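Local coordinates for protein 1,4-beta-N-Acetylmuramidase M1 (Streptomyces coelicolor, PDB 1JFX) that hydrolyses the beta-1,4 linkages between N-acetylmuramic acid and N-acetylglucosamine in peptidoglycan, acting as a secreted bacteriolytic lysozyme with diacetylmuramidase activity as well, at residues T73-Y78 with R117-D122; F79-G84 with K128-R133. All blocks are in the same frame, centred on the assembly; numbering follows the deposited sequence.

Contact 1: T73-Y78 with R117-D122; sequences TAQADY and RTWIND
Two waters join Thr73 to Asp122; between these two segments there is no direct hydrogen bond. The hydroxyl OG1 of Thr73 lies 2.7 Å from each water. One water donates to the backbone O of Asp122 and the other to its carboxylate OD2, each over 2.8 Å. The first torsion (chi1 -63°) sets OG1 beside the backbone N of Thr73, facing the neighbouring helix, where it also rests 3.7 Å from CB of Asp122. A short hydroxyl side chain suits this place, because it allows close approach yet still serves both waters.

The van der Waals part is the amide of Gln75 against the indole of Trp119. Atoms CD and OE1 of Gln75 meet CZ2 of Trp119, each at 3.7 Å, at the ring's edge and not over a face, with amide and ring planes 72° apart. Glutamine fits because its amide can accept from His63 NE2 and donate to Arg66 O and Ser70 OG while CD lies at the indole edge; tryptophan combines a broad apolar ring with an NE1-H for Ser70 O.

Helix 72-81 thus lies beside helix 113-131 in this beta-alpha-barrel; Phe123 and Arg126 continue the interface, and Ala65 and Pro67, beyond strand 58-64, touch Trp119.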
ATOM      1  N   THR A  73     -13.535   8.193   6.756  1.00  7.01           N
ATOM      2  CA  THR A  73     -13.032   8.606   8.058  1.00  7.84           C
ATOM      3  C   THR A  73     -12.981   7.409   9.003  1.00  7.97           C
ATOM      4  O   THR A  73     -11.970   7.178   9.671  1.00  7.50           O
ATOM      5  CB  THR A  73     -13.935   9.688   8.687  1.00  8.63           C
ATOM      6  OG1 THR A  73     -13.914  10.855   7.858  1.00  8.92           O
ATOM      7  CG2 THR A  73     -13.440  10.055  10.093  1.00  9.38           C
ATOM      8  N   ALA A  74     -14.072   6.643   9.061  1.00  7.07           N
ATOM      9  CA  ALA A  74     -14.123   5.489   9.958  1.00  7.49           C
ATOM     10  C   ALA A  74     -13.064   4.429   9.664  1.00  6.90           C
ATOM     11  O   ALA A  74     -12.438   3.899  10.585  1.00  8.43           O
ATOM     12  CB  ALA A  74     -15.504   4.849   9.919  1.00  8.33           C
ATOM     13  N   GLN A  75     -12.857   4.103   8.393  1.00  6.49           N
ATOM     14  CA  GLN A  75     -11.863   3.092   8.091  1.00  6.08           C
ATOM     15  C   GLN A  75     -10.437   3.601   8.304  1.00  6.45           C
ATOM     16  O   GLN A  75      -9.558   2.813   8.631  1.00  6.86           O
ATOM     17  CB  GLN A  75     -12.068   2.514   6.681  1.00  7.98           C
ATOM     18  CG  GLN A  75     -13.111   1.398   6.730  1.00  7.58           C
ATOM     19  CD  GLN A  75     -13.500   0.809   5.390  1.00  6.49           C
ATOM     20  OE1 GLN A  75     -12.649   0.411   4.589  1.00  8.20           O
ATOM     21  NE2 GLN A  75     -14.813   0.719   5.154  1.00  9.10           N
ATOM     22  N   ALA A  76     -10.212   4.908   8.147  1.00  6.02           N
ATOM     23  CA  ALA A  76      -8.871   5.452   8.386  1.00  5.92           C
ATOM     24  C   ALA A  76      -8.548   5.331   9.885  1.00  7.94           C
ATOM     25  O   ALA A  76      -7.416   4.991  10.255  1.00  7.87           O
ATOM     26  CB  ALA A  76      -8.787   6.944   7.932  1.00  5.30           C
ATOM     27  N   ASP A  77      -9.525   5.614  10.747  1.00  7.41           N
ATOM     28  CA  ASP A  77      -9.288   5.499  12.189  1.00  7.03           C
ATOM     29  C   ASP A  77      -9.044   4.027  12.557  1.00  6.50           C
ATOM     30  O   ASP A  77      -8.136   3.715  13.335  1.00  7.11           O
ATOM     31  CB  ASP A  77     -10.478   6.048  13.001  1.00  6.90           C
ATOM     32  CG  ASP A  77     -10.386   7.547  13.256  1.00  8.23           C
ATOM     33  OD1 ASP A  77      -9.273   8.034  13.542  1.00  8.21           O
ATOM     34  OD2 ASP A  77     -11.428   8.250  13.187  1.00  9.53           O
ATOM     35  N   TYR A  78      -9.847   3.124  12.001  1.00  6.83           N
ATOM     36  CA  TYR A  78      -9.696   1.699  12.275  1.00  6.51           C
ATOM     37  C   TYR A  78      -8.279   1.253  11.897  1.00  7.29           C
ATOM     38  O   TYR A  78      -7.589   0.602  12.673  1.00  7.95           O
ATOM     39  CB  TYR A  78     -10.750   0.908  11.483  1.00  6.13           C
ATOM     40  CG  TYR A  78     -10.599  -0.596  11.582  1.00  6.59           C
ATOM     41  CD1 TYR A  78     -10.451  -1.224  12.817  1.00  8.83           C
ATOM     42  CD2 TYR A  78     -10.586  -1.386  10.435  1.00  9.65           C
ATOM     43  CE1 TYR A  78     -10.288  -2.611  12.900  1.00 10.90           C
ATOM     44  CE2 TYR A  78     -10.425  -2.770  10.507  1.00 10.60           C
ATOM     45  CZ  TYR A  78     -10.276  -3.374  11.740  1.00  8.90           C
ATOM     46  OH  TYR A  78     -10.107  -4.746  11.826  1.00 12.47           O
ATOM     47  N   ARG A 117     -14.874   9.987  -4.540  1.00  8.06           N
ATOM     48  CA  ARG A 117     -13.846  11.004  -4.358  1.00  8.40           C
ATOM     49  C   ARG A 117     -13.888  11.465  -2.905  1.00  8.09           C
ATOM     50  O   ARG A 117     -12.856  11.603  -2.256  1.00  9.22           O
ATOM     51  CB  ARG A 117     -14.095  12.195  -5.282  1.00  6.95           C
ATOM     52  CG  ARG A 117     -13.856  11.861  -6.733  1.00  7.91           C
ATOM     53  CD  ARG A 117     -14.135  13.045  -7.637  1.00  7.21           C
ATOM     54  NE  ARG A 117     -13.887  12.693  -9.030  1.00  7.70           N
ATOM     55  CZ  ARG A 117     -13.807  13.582 -10.016  1.00 12.45           C
ATOM     56  NH1 ARG A 117     -13.965  14.875  -9.760  1.00 12.17           N
ATOM     57  NH2 ARG A 117     -13.537  13.179 -11.253  1.00 10.71           N
ATOM     58  N   THR A 118     -15.094  11.706  -2.398  1.00  7.78           N
ATOM     59  CA  THR A 118     -15.257  12.139  -1.015  1.00  7.93           C
ATOM     60  C   THR A 118     -14.718  11.091  -0.052  1.00  8.18           C
ATOM     61  O   THR A 118     -14.029  11.427   0.911  1.00  8.36           O
ATOM     62  CB  THR A 118     -16.740  12.408  -0.702  1.00  9.63           C
ATOM     63  OG1 THR A 118     -17.188  13.507  -1.504  1.00 14.41           O
ATOM     64  CG2 THR A 118     -16.941  12.756   0.786  1.00 11.57           C
ATOM     65  N   TRP A 119     -15.029   9.828  -0.319  1.00  7.14           N
ATOM     66  CA  TRP A 119     -14.582   8.734   0.544  1.00  8.18           C
ATOM     67  C   TRP A 119     -13.052   8.704   0.648  1.00  8.36           C
ATOM     68  O   TRP A 119     -12.485   8.584   1.746  1.00  6.78           O
ATOM     69  CB  TRP A 119     -15.108   7.396  -0.010  1.00  7.92           C
ATOM     70  CG  TRP A 119     -15.090   6.255   0.997  1.00  7.41           C
ATOM     71  CD1 TRP A 119     -16.149   5.798   1.726  1.00  7.55           C
ATOM     72  CD2 TRP A 119     -13.957   5.459   1.392  1.00  8.76           C
ATOM     73  NE1 TRP A 119     -15.754   4.769   2.553  1.00  8.16           N
ATOM     74  CE2 TRP A 119     -14.411   4.543   2.368  1.00  9.72           C
ATOM     75  CE3 TRP A 119     -12.601   5.434   1.017  1.00  6.83           C
ATOM     76  CZ2 TRP A 119     -13.557   3.612   2.977  1.00  6.87           C
ATOM     77  CZ3 TRP A 119     -11.749   4.506   1.623  1.00  7.74           C
ATOM     78  CH2 TRP A 119     -12.232   3.612   2.591  1.00  7.91           C
ATOM     79  N   ILE A 120     -12.384   8.803  -0.499  1.00  8.57           N
ATOM     80  CA  ILE A 120     -10.923   8.781  -0.538  1.00  8.28           C
ATOM     81  C   ILE A 120     -10.363  10.030   0.144  1.00  9.18           C
ATOM     82  O   ILE A 120      -9.392   9.960   0.896  1.00  8.41           O
ATOM     83  CB  ILE A 120     -10.431   8.691  -2.007  1.00  6.75           C
ATOM     84  CG1 ILE A 120     -10.813   7.327  -2.592  1.00  9.22           C
ATOM     85  CG2 ILE A 120      -8.917   8.910  -2.071  1.00  8.63           C
ATOM     86  CD1 ILE A 120     -10.751   7.262  -4.123  1.00  9.47           C
ATOM     87  N   ASN A 121     -10.985  11.177  -0.099  1.00  8.97           N
ATOM     88  CA  ASN A 121     -10.515  12.409   0.524  1.00  9.93           C
ATOM     89  C   ASN A 121     -10.650  12.309   2.048  1.00  8.54           C
ATOM     90  O   ASN A 121      -9.770  12.758   2.798  1.00  8.71           O
ATOM     91  CB  ASN A 121     -11.332  13.598   0.025  1.00 11.96           C
ATOM     92  CG  ASN A 121     -10.660  14.913   0.324  1.00 21.68           C
ATOM     93  OD1 ASN A 121      -9.554  15.172  -0.151  1.00 29.27           O
ATOM     94  ND2 ASN A 121     -11.312  15.749   1.117  1.00 25.89           N
ATOM     95  N   ASP A 122     -11.752  11.716   2.503  1.00  7.23           N
ATOM     96  CA  ASP A 122     -11.993  11.563   3.932  1.00  8.46           C
ATOM     97  C   ASP A 122     -10.972  10.615   4.559  1.00  8.77           C
ATOM     98  O   ASP A 122     -10.473  10.869   5.663  1.00  9.52           O
ATOM     99  CB  ASP A 122     -13.412  11.043   4.195  1.00  8.52           C
ATOM    100  CG  ASP A 122     -14.487  12.096   3.945  1.00  8.97           C
ATOM    101  OD1 ASP A 122     -14.143  13.284   3.764  1.00 10.22           O
ATOM    102  OD2 ASP A 122     -15.685  11.725   3.956  1.00 10.58           O
TER
HETATM  103  O   HOH W   1     -11.939  12.665   7.287  1.00 14.57           O
HETATM  104  O   HOH W   2     -16.054  10.337   6.344  1.00 14.73           O

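Contact 2: F79-G84 with K128-R133; sequences FASNGG and KARTTR
Arg130 folds its guanidinium back over the methyl group of Ala80, so that a charged group and a small apolar one meet face-on. CB of Ala80 lies over the centre of the guanidinium, 3.6 Å above its plane. Bends at chi2 (-69°) and chi3 (-61°) curl the chain so that both CB of Arg130 and the guanidinium rest on the methyl of Ala80, CB to CB at 3.8 Å. Alanine suits the spot: its methyl fills the hollow of the curled chain and lets the backbones approach to 6.7 Å between the CA atoms of Ala80 and Arg130.

At the guanidinium edge, NH2 of Arg130 donates to OG of Ser81 over 2.9 Å, nearly straight at 164° and in the guanidinium plane. A water held closely by Ser81 OG also accepts a longer bond from Arg130 NH1, whose carboxylate partner is Asp77.

Both segments are the ends of barrel helices, 72-81 and 113-131, running into loops. The second helix ends at Thr131, and Thr132 takes up positive phi; OG1 of Thr131 accepts from N of Arg133 at 3.0 Å, an ST turn, and also bonds to Tyr127 O.

CG2 of the same threonine only touches Gly84 O, at 3.8 Å; the hydrogen bond to that oxygen comes from Tyr127 OH. Having no CB, Gly84 can lay its CA over the centre of the Phe79 ring, where CD2 of Phe79 leaves no room for one. Phe79 O accepts from Asn82 N and Gly84 N, which arrive from opposite faces of its carbonyl plane.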
ATOM      1  N   PHE A  79      -7.844   1.635  10.701  1.00  6.62           N
ATOM      2  CA  PHE A  79      -6.504   1.304  10.223  1.00  7.61           C
ATOM      3  C   PHE A  79      -5.415   1.898  11.126  1.00  6.97           C
ATOM      4  O   PHE A  79      -4.483   1.203  11.544  1.00  7.87           O
ATOM      5  CB  PHE A  79      -6.350   1.838   8.793  1.00  7.29           C
ATOM      6  CG  PHE A  79      -4.979   1.637   8.192  1.00  6.01           C
ATOM      7  CD1 PHE A  79      -4.348   0.391   8.213  1.00  5.71           C
ATOM      8  CD2 PHE A  79      -4.360   2.693   7.528  1.00  7.00           C
ATOM      9  CE1 PHE A  79      -3.111   0.200   7.559  1.00  5.40           C
ATOM     10  CE2 PHE A  79      -3.145   2.527   6.881  1.00  8.30           C
ATOM     11  CZ  PHE A  79      -2.511   1.274   6.889  1.00  4.08           C
ATOM     12  N   ALA A  80      -5.536   3.186  11.432  1.00  6.89           N
ATOM     13  CA  ALA A  80      -4.532   3.854  12.262  1.00  7.31           C
ATOM     14  C   ALA A  80      -4.415   3.259  13.665  1.00  8.24           C
ATOM     15  O   ALA A  80      -3.347   3.332  14.284  1.00  9.30           O
ATOM     16  CB  ALA A  80      -4.846   5.346  12.351  1.00  8.57           C
ATOM     17  N   SER A  81      -5.497   2.668  14.165  1.00  8.27           N
ATOM     18  CA  SER A  81      -5.480   2.066  15.497  1.00  7.75           C
ATOM     19  C   SER A  81      -5.090   0.593  15.472  1.00  8.49           C
ATOM     20  O   SER A  81      -4.872  -0.020  16.528  1.00  8.37           O
ATOM     21  CB  SER A  81      -6.860   2.176  16.146  1.00  8.76           C
ATOM     22  OG  SER A  81      -7.129   3.499  16.571  1.00  8.64           O
ATOM     23  N   ASN A  82      -4.992   0.024  14.273  1.00  7.17           N
ATOM     24  CA  ASN A  82      -4.697  -1.396  14.161  1.00  8.16           C
ATOM     25  C   ASN A  82      -3.620  -1.774  13.163  1.00  8.36           C
ATOM     26  O   ASN A  82      -3.785  -2.693  12.354  1.00  9.38           O
ATOM     27  CB  ASN A  82      -6.001  -2.139  13.874  1.00  9.24           C
ATOM     28  CG  ASN A  82      -6.969  -2.058  15.040  1.00  8.41           C
ATOM     29  OD1 ASN A  82      -6.931  -2.889  15.937  1.00 10.29           O
ATOM     30  ND2 ASN A  82      -7.812  -1.029  15.051  1.00  9.48           N
ATOM     31  N   GLY A  83      -2.502  -1.066  13.237  1.00  7.99           N
ATOM     32  CA  GLY A  83      -1.382  -1.391  12.377  1.00  8.04           C
ATOM     33  C   GLY A  83      -0.878  -0.269  11.509  1.00  7.26           C
ATOM     34  O   GLY A  83       0.288  -0.277  11.124  1.00  8.75           O
ATOM     35  N   GLY A  84      -1.743   0.705  11.233  1.00  6.11           N
ATOM     36  CA  GLY A  84      -1.372   1.811  10.362  1.00  6.14           C
ATOM     37  C   GLY A  84      -0.682   3.006  10.988  1.00  7.10           C
ATOM     38  O   GLY A  84      -0.411   3.997  10.306  1.00  8.19           O
ATOM     39  N   LYS A 128      -4.119  11.366   7.813  1.00  7.23           N
ATOM     40  CA  LYS A 128      -3.112  12.400   8.037  1.00  7.91           C
ATOM     41  C   LYS A 128      -3.273  12.999   9.434  1.00  8.19           C
ATOM     42  O   LYS A 128      -2.284  13.265  10.114  1.00  8.74           O
ATOM     43  CB  LYS A 128      -3.205  13.500   6.972  1.00  8.00           C
ATOM     44  CG  LYS A 128      -2.011  14.454   6.990  1.00  9.78           C
ATOM     45  CD  LYS A 128      -1.967  15.336   5.750  1.00 14.36           C
ATOM     46  CE  LYS A 128      -0.681  16.161   5.705  1.00 20.02           C
ATOM     47  NZ  LYS A 128       0.555  15.326   5.537  1.00 23.75           N
ATOM     48  N   ALA A 129      -4.514  13.208   9.861  1.00  7.22           N
ATOM     49  CA  ALA A 129      -4.750  13.755  11.196  1.00  7.92           C
ATOM     50  C   ALA A 129      -4.189  12.778  12.238  1.00  7.72           C
ATOM     51  O   ALA A 129      -3.594  13.182  13.245  1.00  9.11           O
ATOM     52  CB  ALA A 129      -6.248  13.972  11.423  1.00  9.20           C
ATOM     53  N   ARG A 130      -4.359  11.486  11.991  1.00  7.21           N
ATOM     54  CA  ARG A 130      -3.867  10.491  12.940  1.00  6.21           C
ATOM     55  C   ARG A 130      -2.353  10.302  12.972  1.00  7.09           C
ATOM     56  O   ARG A 130      -1.766  10.148  14.049  1.00  8.40           O
ATOM     57  CB  ARG A 130      -4.490   9.116  12.646  1.00  6.39           C
ATOM     58  CG  ARG A 130      -5.994   8.987  12.922  1.00  7.38           C
ATOM     59  CD  ARG A 130      -6.305   9.036  14.432  1.00  7.91           C
ATOM     60  NE  ARG A 130      -5.681   7.952  15.197  1.00  7.73           N
ATOM     61  CZ  ARG A 130      -6.217   6.760  15.422  1.00  8.20           C
ATOM     62  NH1 ARG A 130      -7.421   6.447  14.940  1.00  8.10           N
ATOM     63  NH2 ARG A 130      -5.538   5.868  16.155  1.00  8.66           N
ATOM     64  N   THR A 131      -1.724  10.331  11.799  1.00  8.25           N
ATOM     65  CA  THR A 131      -0.298  10.022  11.678  1.00  7.22           C
ATOM     66  C   THR A 131       0.668  11.097  11.179  1.00  7.37           C
ATOM     67  O   THR A 131       1.886  10.899  11.246  1.00  8.96           O
ATOM     68  CB  THR A 131      -0.110   8.823  10.703  1.00  6.33           C
ATOM     69  OG1 THR A 131      -0.383   9.277   9.368  1.00  7.89           O
ATOM     70  CG2 THR A 131      -1.077   7.664  11.039  1.00  6.86           C
ATOM     71  N   THR A 132       0.121  12.200  10.669  1.00  8.84           N
ATOM     72  CA  THR A 132       0.837  13.320  10.036  1.00  8.24           C
ATOM     73  C   THR A 132       1.251  12.958   8.610  1.00  7.83           C
ATOM     74  O   THR A 132       1.752  13.808   7.886  1.00  9.82           O
ATOM     75  CB  THR A 132       2.139  13.825  10.782  1.00 12.33           C
ATOM     76  OG1 THR A 132       3.230  12.917  10.567  1.00 12.09           O
ATOM     77  CG2 THR A 132       1.878  14.004  12.275  1.00 12.08           C
ATOM     78  N   ARG A 133       1.006  11.717   8.191  1.00  8.14           N
ATOM     79  CA  ARG A 133       1.437  11.311   6.858  1.00  6.54           C
ATOM     80  C   ARG A 133       0.369  11.286   5.783  1.00  6.76           C
ATOM     81  O   ARG A 133      -0.808  11.052   6.064  1.00  6.88           O
ATOM     82  CB  ARG A 133       2.052   9.907   6.898  1.00  7.90           C
ATOM     83  CG  ARG A 133       3.170   9.686   7.910  1.00  9.18           C
ATOM     84  CD  ARG A 133       4.336  10.668   7.722  1.00  6.38           C
ATOM     85  NE  ARG A 133       4.845  10.757   6.343  1.00  8.67           N
ATOM     86  CZ  ARG A 133       5.797   9.983   5.820  1.00  5.96           C
ATOM     87  NH1 ARG A 133       6.375   9.028   6.543  1.00  7.71           N
ATOM     88  NH2 ARG A 133       6.193  10.184   4.563  1.00  9.42           N
TER
HETATM   89  O   HOH W   3      -9.557   4.255  16.053  1.00  7.23           O

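In the fold
Contacts 1 and 2 join the same two helices, 72-81 and 113-131, their centres about 11 Å apart on the same side of the chain's centre. Along the chain the segments alternate: 73-78, 79-84, 117-122, 128-133. A salt bridge from Asp77 OD1 to Arg130 NH1, 2.8 Å, links them directly. Strands 58-64, 96-98 and 136-139 are parallel neighbours, so the two helices belong to successive beta-alpha-beta crossovers and lie side by side on the outside of the barrel; both contacts join these adjacent crossovers. Contact 1 is the nearer to the predicted active site, with Gln75 about 9 Å from Asp98 between side chains, whereas contact 2 lies away from it, among the loops that follow the helices.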